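Local coordinates for protein cytochrome P450 (Zobellia galactanivorans, PDB 6G5O) that belongs to the cytochrome P450 superfamily of haem proteins and holds a bound protoporphyrin IX containing iron, at residues F143-S146 against E147-S151; F126-R129 against L130-R133; R56-I59 against P60-D64. One frame throughout, in Å; residues are numbered along the deposited sequence.

Contact 1: F143-S146 against E147-S151; sequences FSES and ETWIS
E145 and W149, one helical turn apart, cross at about a right angle, and the glutamate touches with its aliphatic part: E145 CG lies 3.4 Å from W149 CZ2. With CG anti to the backbone N (chi1 -159°) and a bend at chi2, the glutamate brings its methylene to the benzene part of the indole while its carboxylate plane stands 69° from the ring. One face of the same indole is laid over the backbone of E145 and S146, where E145 O sits 3.5 Å above the plane at its centre. That oxygen also receives weak bonds from T148 N and W149 N, whereas I150 N makes a shorter bond, 2.8 Å, to S146 O. I150 folds over this carbonyl as well, its CG1 3.2 Å from S146 O. S146 faces back along the chain: its OG donates to F143 O at 2.8 Å, nearly along the C=O axis, and the backbone N of S146 bonds the same oxygen. A water donates both to S146 OG and to E147 OE2, joining the two side chains. Y175 OH, on helix 169-185, bonds E145 OE1 and W149 NE1, while F218 meets the indole edge-to-face. W149 and I150 rest on helix 122-139, so the short helix 145-152 is packed against both of these longer helices.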
ATOM      1  N   PHE A 143      15.391  -6.043 -15.589  1.00 33.56           N
ATOM      2  CA  PHE A 143      15.822  -5.246 -14.447  1.00 32.73           C
ATOM      3  C   PHE A 143      16.015  -3.750 -14.742  1.00 34.32           C
ATOM      4  O   PHE A 143      15.671  -2.886 -13.925  1.00 35.59           O
ATOM      5  CB  PHE A 143      17.093  -5.855 -13.911  1.00 36.78           C
ATOM      6  CG  PHE A 143      17.673  -5.132 -12.731  1.00 38.35           C
ATOM      7  CD1 PHE A 143      18.569  -4.081 -12.934  1.00 36.65           C
ATOM      8  CD2 PHE A 143      17.313  -5.487 -11.413  1.00 35.79           C
ATOM      9  CE1 PHE A 143      19.119  -3.415 -11.844  1.00 39.77           C
ATOM     10  CE2 PHE A 143      17.862  -4.817 -10.334  1.00 36.66           C
ATOM     11  CZ  PHE A 143      18.771  -3.793 -10.550  1.00 38.67           C
ATOM     12  N   SER A 144      16.541  -3.435 -15.914  1.00 36.06           N
ATOM     13  CA  SER A 144      16.880  -2.038 -16.261  1.00 36.99           C
ATOM     14  C   SER A 144      15.669  -1.104 -16.345  1.00 36.81           C
ATOM     15  O   SER A 144      15.813   0.113 -16.307  1.00 33.38           O
ATOM     16  CB  SER A 144      17.598  -2.022 -17.600  1.00 40.32           C
ATOM     17  OG  SER A 144      16.664  -2.281 -18.642  1.00 39.26           O
ATOM     18  N   GLU A 145      14.464  -1.667 -16.462  1.00 34.88           N
ATOM     19  CA  GLU A 145      13.253  -0.824 -16.491  1.00 35.62           C
ATOM     20  C   GLU A 145      13.073  -0.046 -15.179  1.00 34.23           C
ATOM     21  O   GLU A 145      12.411   0.987 -15.147  1.00 36.17           O
ATOM     22  CB  GLU A 145      12.025  -1.688 -16.806  1.00 37.88           C
ATOM     23  CG  GLU A 145      10.827  -0.937 -17.359  1.00 43.25           C
ATOM     24  CD  GLU A 145      11.079  -0.233 -18.687  1.00 46.02           C
ATOM     25  OE1 GLU A 145      10.328   0.727 -18.968  1.00 47.04           O
ATOM     26  OE2 GLU A 145      11.979  -0.648 -19.455  1.00 46.99           O
ATOM     27  N   SER A 146      13.659  -0.551 -14.089  1.00 33.29           N
ATOM     28  CA  SER A 146      13.631   0.133 -12.790  1.00 31.31           C
ATOM     29  C   SER A 146      14.212   1.546 -12.812  1.00 33.88           C
ATOM     30  O   SER A 146      13.776   2.412 -12.014  1.00 33.76           O
ATOM     31  CB  SER A 146      14.390  -0.677 -11.740  1.00 30.57           C
ATOM     32  OG  SER A 146      15.761  -0.764 -12.041  1.00 31.54           O
ATOM     33  N   GLU A 147      15.185   1.785 -13.713  1.00 35.77           N
ATOM     34  CA  GLU A 147      15.807   3.129 -13.868  1.00 34.40           C
ATOM     35  C   GLU A 147      14.794   4.162 -14.354  1.00 30.59           C
ATOM     36  O   GLU A 147      14.757   5.309 -13.900  1.00 28.70           O
ATOM     37  CB  GLU A 147      17.027   3.091 -14.808  1.00 37.69           C
ATOM     38  CG  GLU A 147      18.259   2.425 -14.225  1.00 44.33           C
ATOM     39  CD  GLU A 147      18.726   3.025 -12.877  1.00 48.69           C
ATOM     40  OE1 GLU A 147      18.544   4.244 -12.611  1.00 52.69           O
ATOM     41  OE2 GLU A 147      19.263   2.246 -12.069  1.00 50.72           O
ATOM     42  N   THR A 148      13.930   3.750 -15.260  1.00 30.53           N
ATOM     43  CA  THR A 148      12.846   4.613 -15.666  1.00 29.52           C
ATOM     44  C   THR A 148      11.990   5.004 -14.483  1.00 29.36           C
ATOM     45  O   THR A 148      11.683   6.200 -14.273  1.00 31.54           O
ATOM     46  CB  THR A 148      11.992   3.926 -16.738  1.00 29.88           C
ATOM     47  OG1 THR A 148      12.852   3.554 -17.829  1.00 29.11           O
ATOM     48  CG2 THR A 148      10.860   4.842 -17.197  1.00 27.97           C
ATOM     49  N   TRP A 149      11.593   4.008 -13.694  1.00 31.15           N
ATOM     50  CA  TRP A 149      10.694   4.255 -12.559  1.00 32.98           C
ATOM     51  C   TRP A 149      11.386   5.095 -11.482  1.00 30.31           C
ATOM     52  O   TRP A 149      10.791   5.995 -10.907  1.00 32.19           O
ATOM     53  CB  TRP A 149      10.147   2.927 -12.007  1.00 31.07           C
ATOM     54  CG  TRP A 149       9.539   2.085 -13.082  1.00 31.23           C
ATOM     55  CD1 TRP A 149       8.950   2.529 -14.225  1.00 33.28           C
ATOM     56  CD2 TRP A 149       9.497   0.659 -13.142  1.00 30.47           C
ATOM     57  NE1 TRP A 149       8.560   1.470 -14.999  1.00 32.78           N
ATOM     58  CE2 TRP A 149       8.862   0.312 -14.344  1.00 31.57           C
ATOM     59  CE3 TRP A 149       9.936  -0.359 -12.286  1.00 30.50           C
ATOM     60  CZ2 TRP A 149       8.643  -1.002 -14.718  1.00 33.03           C
ATOM     61  CZ3 TRP A 149       9.707  -1.654 -12.634  1.00 29.61           C
ATOM     62  CH2 TRP A 149       9.076  -1.975 -13.853  1.00 33.43           C
ATOM     63  N   ILE A 150      12.638   4.819 -11.230  1.00 31.50           N
ATOM     64  CA  ILE A 150      13.396   5.657 -10.292  1.00 34.75           C
ATOM     65  C   ILE A 150      13.496   7.135 -10.732  1.00 35.42           C
ATOM     66  O   ILE A 150      13.344   8.033  -9.907  1.00 30.07           O
ATOM     67  CB  ILE A 150      14.794   5.084 -10.069  1.00 35.64           C
ATOM     68  CG1 ILE A 150      14.684   3.763  -9.314  1.00 35.94           C
ATOM     69  CG2 ILE A 150      15.646   6.071  -9.275  1.00 35.85           C
ATOM     70  CD1 ILE A 150      15.904   2.878  -9.452  1.00 37.91           C
ATOM     71  N   SER A 151      13.699   7.381 -12.028  1.00 38.07           N
ATOM     72  CA  SER A 151      13.718   8.761 -12.573  1.00 38.45           C
ATOM     73  C   SER A 151      12.464   9.563 -12.350  1.00 40.96           C
ATOM     74  O   SER A 151      12.533  10.781 -12.214  1.00 48.28           O
ATOM     75  CB  SER A 151      13.995   8.748 -14.080  1.00 41.96           C
ATOM     76  OG  SER A 151      15.356   8.426 -14.305  1.00 45.21           O
TER
HETATM   77  O   HOH W   1      17.859   0.132 -10.443  1.00 34.93           O

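Contact 2: F126-R129 against L130-R133; sequences FALR and LQSR
The backbone ladder of helix 122-139 runs through this contact, with L130 N bonded to F126 O at 3.0 Å and each of the next three residues repeating the i to i+4 step. At one rung the acceptor is shared: L128 O takes S132 N at 3.1 Å and S132 OG at 2.9 Å, the two donors arriving from opposite faces of the carbonyl plane. The hydroxyl reaches back because S132 OG stands beside its own backbone N (chi1 -65°), and in this buried setting the bond satisfies it within the helix. F126 and L130 lie side by side, F126 CE1 3.8 Å from L130 CD1. By its place in the chain this is probably helix E of the P450 fold, a member of the central bundle, and its neighbours agree: F126 packs on I110 of helix 97-117 and on I233 of helix 223-238. On the side facing helix 145-152, the arginines layer rather than pair. R129 CG rests over one face of the R133 guanidinium, 3.7 Å from R133 NH2, and the two guanidinium planes are 61° apart. R133 gets there with an extended chain whose CG passes 3.2 Å from R129 O.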
ATOM      1  N   PHE A 126      17.119   4.807  -0.942  1.00 39.55           N
ATOM      2  CA  PHE A 126      16.974   3.428  -0.468  1.00 37.10           C
ATOM      3  C   PHE A 126      15.568   2.863  -0.811  1.00 34.68           C
ATOM      4  O   PHE A 126      15.464   1.921  -1.542  1.00 35.45           O
ATOM      5  CB  PHE A 126      17.277   3.342   1.041  1.00 34.16           C
ATOM      6  CG  PHE A 126      17.280   1.945   1.577  1.00 34.42           C
ATOM      7  CD1 PHE A 126      16.096   1.249   1.746  1.00 35.12           C
ATOM      8  CD2 PHE A 126      18.458   1.324   1.906  1.00 36.52           C
ATOM      9  CE1 PHE A 126      16.096  -0.044   2.220  1.00 34.58           C
ATOM     10  CE2 PHE A 126      18.468   0.037   2.388  1.00 37.03           C
ATOM     11  CZ  PHE A 126      17.274  -0.645   2.545  1.00 36.17           C
ATOM     12  N   ALA A 127      14.507   3.459  -0.301  1.00 31.39           N
ATOM     13  CA  ALA A 127      13.164   2.914  -0.438  1.00 32.17           C
ATOM     14  C   ALA A 127      12.660   2.898  -1.892  1.00 31.19           C
ATOM     15  O   ALA A 127      12.188   1.864  -2.363  1.00 28.32           O
ATOM     16  CB  ALA A 127      12.219   3.680   0.455  1.00 29.64           C
ATOM     17  N   LEU A 128      12.818   4.019  -2.591  1.00 30.84           N
ATOM     18  CA  LEU A 128      12.454   4.127  -4.011  1.00 34.54           C
ATOM     19  C   LEU A 128      13.226   3.150  -4.908  1.00 36.70           C
ATOM     20  O   LEU A 128      12.662   2.560  -5.836  1.00 39.80           O
ATOM     21  CB  LEU A 128      12.669   5.552  -4.499  1.00 34.91           C
ATOM     22  CG  LEU A 128      12.517   5.826  -5.993  1.00 37.25           C
ATOM     23  CD1 LEU A 128      11.097   5.569  -6.506  1.00 38.30           C
ATOM     24  CD2 LEU A 128      12.897   7.274  -6.293  1.00 36.59           C
ATOM     25  N   ARG A 129      14.506   2.963  -4.625  1.00 35.51           N
ATOM     26  CA  ARG A 129      15.321   1.989  -5.361  1.00 35.51           C
ATOM     27  C   ARG A 129      14.871   0.533  -5.104  1.00 34.34           C
ATOM     28  O   ARG A 129      14.796  -0.266  -6.030  1.00 30.67           O
ATOM     29  CB  ARG A 129      16.804   2.081  -4.968  1.00 42.20           C
ATOM     30  CG  ARG A 129      17.735   2.912  -5.867  1.00 48.64           C
ATOM     31  CD  ARG A 129      17.659   4.385  -5.552  1.00 50.29           C
ATOM     32  NE  ARG A 129      18.637   5.201  -6.252  1.00 52.63           N
ATOM     33  CZ  ARG A 129      18.444   6.477  -6.624  1.00 60.13           C
ATOM     34  NH1 ARG A 129      17.295   7.120  -6.383  1.00 59.28           N
ATOM     35  NH2 ARG A 129      19.420   7.137  -7.254  1.00 67.03           N
ATOM     36  N   LEU A 130      14.703   0.163  -3.836  1.00 29.57           N
ATOM     37  CA  LEU A 130      14.238  -1.164  -3.500  1.00 29.76           C
ATOM     38  C   LEU A 130      12.838  -1.433  -4.149  1.00 26.35           C
ATOM     39  O   LEU A 130      12.643  -2.457  -4.769  1.00 27.49           O
ATOM     40  CB  LEU A 130      14.195  -1.300  -1.984  1.00 29.68           C
ATOM     41  CG  LEU A 130      13.906  -2.643  -1.321  1.00 30.24           C
ATOM     42  CD1 LEU A 130      14.117  -2.520   0.183  1.00 31.16           C
ATOM     43  CD2 LEU A 130      12.479  -3.076  -1.595  1.00 32.59           C
ATOM     44  N   GLN A 131      11.917  -0.499  -4.036  1.00 23.98           N
ATOM     45  CA  GLN A 131      10.549  -0.649  -4.561  1.00 27.15           C
ATOM     46  C   GLN A 131      10.517  -0.848  -6.083  1.00 27.84           C
ATOM     47  O   GLN A 131       9.907  -1.810  -6.577  1.00 26.58           O
ATOM     48  CB  GLN A 131       9.679   0.551  -4.146  1.00 26.58           C
ATOM     49  CG  GLN A 131       8.217   0.527  -4.640  1.00 27.15           C
ATOM     50  CD  GLN A 131       8.019   1.215  -5.994  1.00 26.98           C
ATOM     51  OE1 GLN A 131       8.679   2.187  -6.270  1.00 26.23           O
ATOM     52  NE2 GLN A 131       7.079   0.721  -6.816  1.00 27.04           N
ATOM     53  N   SER A 132      11.235   0.019  -6.807  1.00 30.25           N
ATOM     54  CA  SER A 132      11.364  -0.055  -8.267  1.00 27.17           C
ATOM     55  C   SER A 132      12.040  -1.344  -8.733  1.00 28.52           C
ATOM     56  O   SER A 132      11.633  -1.962  -9.757  1.00 25.97           O
ATOM     57  CB  SER A 132      12.200   1.129  -8.753  1.00 27.26           C
ATOM     58  OG  SER A 132      11.520   2.345  -8.508  1.00 28.60           O
ATOM     59  N   ARG A 133      13.107  -1.747  -8.042  1.00 23.96           N
ATOM     60  CA  ARG A 133      13.738  -2.983  -8.437  1.00 25.44           C
ATOM     61  C   ARG A 133      12.825  -4.188  -8.157  1.00 24.76           C
ATOM     62  O   ARG A 133      12.707  -5.103  -8.985  1.00 24.23           O
ATOM     63  CB  ARG A 133      15.099  -3.134  -7.771  1.00 27.53           C
ATOM     64  CG  ARG A 133      16.096  -2.134  -8.307  1.00 29.75           C
ATOM     65  CD  ARG A 133      17.404  -2.149  -7.541  1.00 30.45           C
ATOM     66  NE  ARG A 133      18.198  -0.980  -7.925  1.00 33.44           N
ATOM     67  CZ  ARG A 133      19.287  -0.554  -7.272  1.00 39.90           C
ATOM     68  NH1 ARG A 133      19.764  -1.215  -6.188  1.00 35.04           N
ATOM     69  NH2 ARG A 133      19.896   0.548  -7.698  1.00 40.43           N
TER

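Contact 3: R56-I59 against P60-D64; sequences RIVI and PSEVD
The flat carboxylate of E62 has both methyls of V58 on the same side of its plane, E62 OE1 lying 3.8 Å from V58 CG2 and E62 OE2 3.9 Å from V58 CG1. The chain of E62, extended beyond CG, brings the group across the valine obliquely, and OE1 goes on to form a salt bridge with R66 NE, so its polar end is held from beyond the turn. The second flat group is the cis peptide between I59 and P60, which draws their CA atoms to 2.9 Å. Together with the backbone angles of I59 and P60 it makes V58-S61 a type VIb turn, the cis-proline reversal that does without the usual i to i+3 bond. Accordingly V58 O and S61 N are not hydrogen-bonded, and the carbonyl instead meets S61 CA at 3.3 Å in a CA-H...O contact. V58 O and S61 N find their bonds in R290 NH1 and D24 OD2. The runs entering and leaving the turn point 162° apart, which sets R56 beside V63: the two side chains point the same way, with R56 CB 4.0 Å from V63 CG2. Next to this pair, S61, its OG anti to the backbone N (chi1 179°), places that oxygen 3.9 Å from R56 CA and accepts a weak but nearly straight bond from V63 N, consistent with an ST turn. The guanidinium of R56 is fixed from outside, by a salt bridge from NE to D27 and a hydrogen bond from NH2 to the carbonyl of D288.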
ATOM      1  N   ARG A  56     -13.470   8.430  -8.635  1.00 41.65           N
ATOM      2  CA  ARG A  56     -14.295   9.013  -7.593  1.00 46.07           C
ATOM      3  C   ARG A  56     -14.052   8.461  -6.192  1.00 48.33           C
ATOM      4  O   ARG A  56     -14.126   9.220  -5.224  1.00 48.68           O
ATOM      5  CB  ARG A  56     -15.771   8.890  -7.923  1.00 47.76           C
ATOM      6  CG  ARG A  56     -16.544  10.064  -7.346  1.00 48.95           C
ATOM      7  CD  ARG A  56     -18.045   9.968  -7.571  1.00 50.93           C
ATOM      8  NE  ARG A  56     -18.699  10.815  -6.571  1.00 52.62           N
ATOM      9  CZ  ARG A  56     -19.948  10.687  -6.142  1.00 51.29           C
ATOM     10  NH1 ARG A  56     -20.775   9.750  -6.622  1.00 50.10           N
ATOM     11  NH2 ARG A  56     -20.377  11.537  -5.218  1.00 50.57           N
ATOM     12  N   ILE A  57     -13.774   7.161  -6.070  1.00 46.17           N
ATOM     13  CA  ILE A  57     -13.625   6.560  -4.743  1.00 45.55           C
ATOM     14  C   ILE A  57     -12.267   6.869  -4.102  1.00 47.69           C
ATOM     15  O   ILE A  57     -12.057   6.551  -2.954  1.00 48.26           O
ATOM     16  CB  ILE A  57     -13.886   5.043  -4.713  1.00 44.31           C
ATOM     17  CG1 ILE A  57     -12.784   4.263  -5.448  1.00 45.05           C
ATOM     18  CG2 ILE A  57     -15.265   4.728  -5.250  1.00 43.29           C
ATOM     19  CD1 ILE A  57     -13.129   2.799  -5.726  1.00 47.71           C
ATOM     20  N   VAL A  58     -11.345   7.493  -4.826  1.00 44.75           N
ATOM     21  CA  VAL A  58     -10.056   7.846  -4.237  1.00 43.82           C
ATOM     22  C   VAL A  58     -10.199   9.178  -3.491  1.00 49.55           C
ATOM     23  O   VAL A  58     -11.148   9.964  -3.748  1.00 50.34           O
ATOM     24  CB  VAL A  58      -8.953   7.948  -5.308  1.00 45.05           C
ATOM     25  CG1 VAL A  58      -7.561   8.110  -4.682  1.00 45.74           C
ATOM     26  CG2 VAL A  58      -8.984   6.719  -6.204  1.00 47.64           C
ATOM     27  N   ILE A  59      -9.259   9.418  -2.564  1.00 45.33           N
ATOM     28  CA  ILE A  59      -9.203  10.633  -1.775  1.00 46.91           C
ATOM     29  C   ILE A  59      -7.758  11.133  -1.673  1.00 52.76           C
ATOM     30  O   ILE A  59      -6.919  10.501  -0.984  1.00 46.20           O
ATOM     31  CB  ILE A  59      -9.784  10.408  -0.372  1.00 49.04           C
ATOM     32  CG1 ILE A  59     -11.253   9.991  -0.467  1.00 45.09           C
ATOM     33  CG2 ILE A  59      -9.664  11.684   0.462  1.00 53.61           C
ATOM     34  CD1 ILE A  59     -11.815   9.420   0.814  1.00 47.79           C
ATOM     35  N   PRO A  60      -7.437  12.255  -2.345  1.00 52.53           N
ATOM     36  CA  PRO A  60      -8.372  13.102  -3.109  1.00 52.74           C
ATOM     37  C   PRO A  60      -8.934  12.473  -4.383  1.00 54.22           C
ATOM     38  O   PRO A  60      -8.216  11.730  -5.072  1.00 57.96           O
ATOM     39  CB  PRO A  60      -7.498  14.297  -3.499  1.00 55.35           C
ATOM     40  CG  PRO A  60      -6.113  13.752  -3.549  1.00 55.50           C
ATOM     41  CD  PRO A  60      -6.049  12.733  -2.452  1.00 54.25           C
ATOM     42  N   SER A  61     -10.208  12.768  -4.681  1.00 50.42           N
ATOM     43  CA  SER A  61     -10.844  12.353  -5.939  1.00 51.18           C
ATOM     44  C   SER A  61      -9.984  12.664  -7.144  1.00 52.75           C
ATOM     45  O   SER A  61      -9.255  13.665  -7.170  1.00 51.11           O
ATOM     46  CB  SER A  61     -12.183  13.027  -6.135  1.00 52.57           C
ATOM     47  OG  SER A  61     -12.757  12.619  -7.358  1.00 55.33           O
ATOM     48  N   GLU A  62     -10.064  11.769  -8.125  1.00 51.24           N
ATOM     49  CA  GLU A  62      -9.226  11.798  -9.326  1.00 50.41           C
ATOM     50  C   GLU A  62     -10.089  11.860 -10.588  1.00 50.86           C
ATOM     51  O   GLU A  62      -9.567  11.652 -11.680  1.00 46.13           O
ATOM     52  CB  GLU A  62      -8.346  10.530  -9.418  1.00 47.75           C
ATOM     53  CG  GLU A  62      -7.208  10.421  -8.395  1.00 48.82           C
ATOM     54  CD  GLU A  62      -6.441   9.089  -8.423  1.00 45.55           C
ATOM     55  OE1 GLU A  62      -6.860   8.108  -9.089  1.00 42.16           O
ATOM     56  OE2 GLU A  62      -5.389   9.025  -7.761  1.00 42.13           O
ATOM     57  N   VAL A  63     -11.397  12.115 -10.454  1.00 50.40           N
ATOM     58  CA  VAL A  63     -12.301  12.276 -11.612  1.00 55.67           C
ATOM     59  C   VAL A  63     -11.770  13.225 -12.712  1.00 54.78           C
ATOM     60  O   VAL A  63     -12.031  13.024 -13.891  1.00 55.82           O
ATOM     61  CB  VAL A  63     -13.702  12.782 -11.148  1.00 59.03           C
ATOM     62  CG1 VAL A  63     -14.542  13.357 -12.299  1.00 65.12           C
ATOM     63  CG2 VAL A  63     -14.451  11.657 -10.439  1.00 55.82           C
ATOM     64  N   ASP A  64     -11.042  14.261 -12.317  1.00 52.63           N
ATOM     65  CA  ASP A  64     -10.646  15.286 -13.252  1.00 58.33           C
ATOM     66  C   ASP A  64      -9.338  14.954 -13.941  1.00 58.26           C
ATOM     67  O   ASP A  64      -8.980  15.619 -14.924  1.00 58.53           O
ATOM     68  CB  ASP A  64     -10.589  16.660 -12.551  1.00 61.53           C
ATOM     69  CG  ASP A  64     -11.995  17.210 -12.218  1.00 65.48           C
ATOM     70  OD1 ASP A  64     -12.990  16.730 -12.832  1.00 64.48           O
ATOM     71  OD2 ASP A  64     -12.098  18.114 -11.341  1.00 66.90           O
TER

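Overall arrangement
From the N terminus the chain comes first to contact 3, a tight reversal in the loop between strand 48-49 and helix 79-92, beside strand 290-293 of the mixed sheet. Contact 2 follows on helix 122-139 and contact 1 on helix 145-152, the next helix. Each contact is local, closing no long loop, and ends before the next opens, so the three stand in series, with none nested or crossed. Contacts 1 and 2, their centres 10 Å apart, touch: W149 CE3 lies 3.4 Å from S132 O, and I150 packs on R129 and S132. Contact 3 stays separate, its centre 27 Å from either of the others.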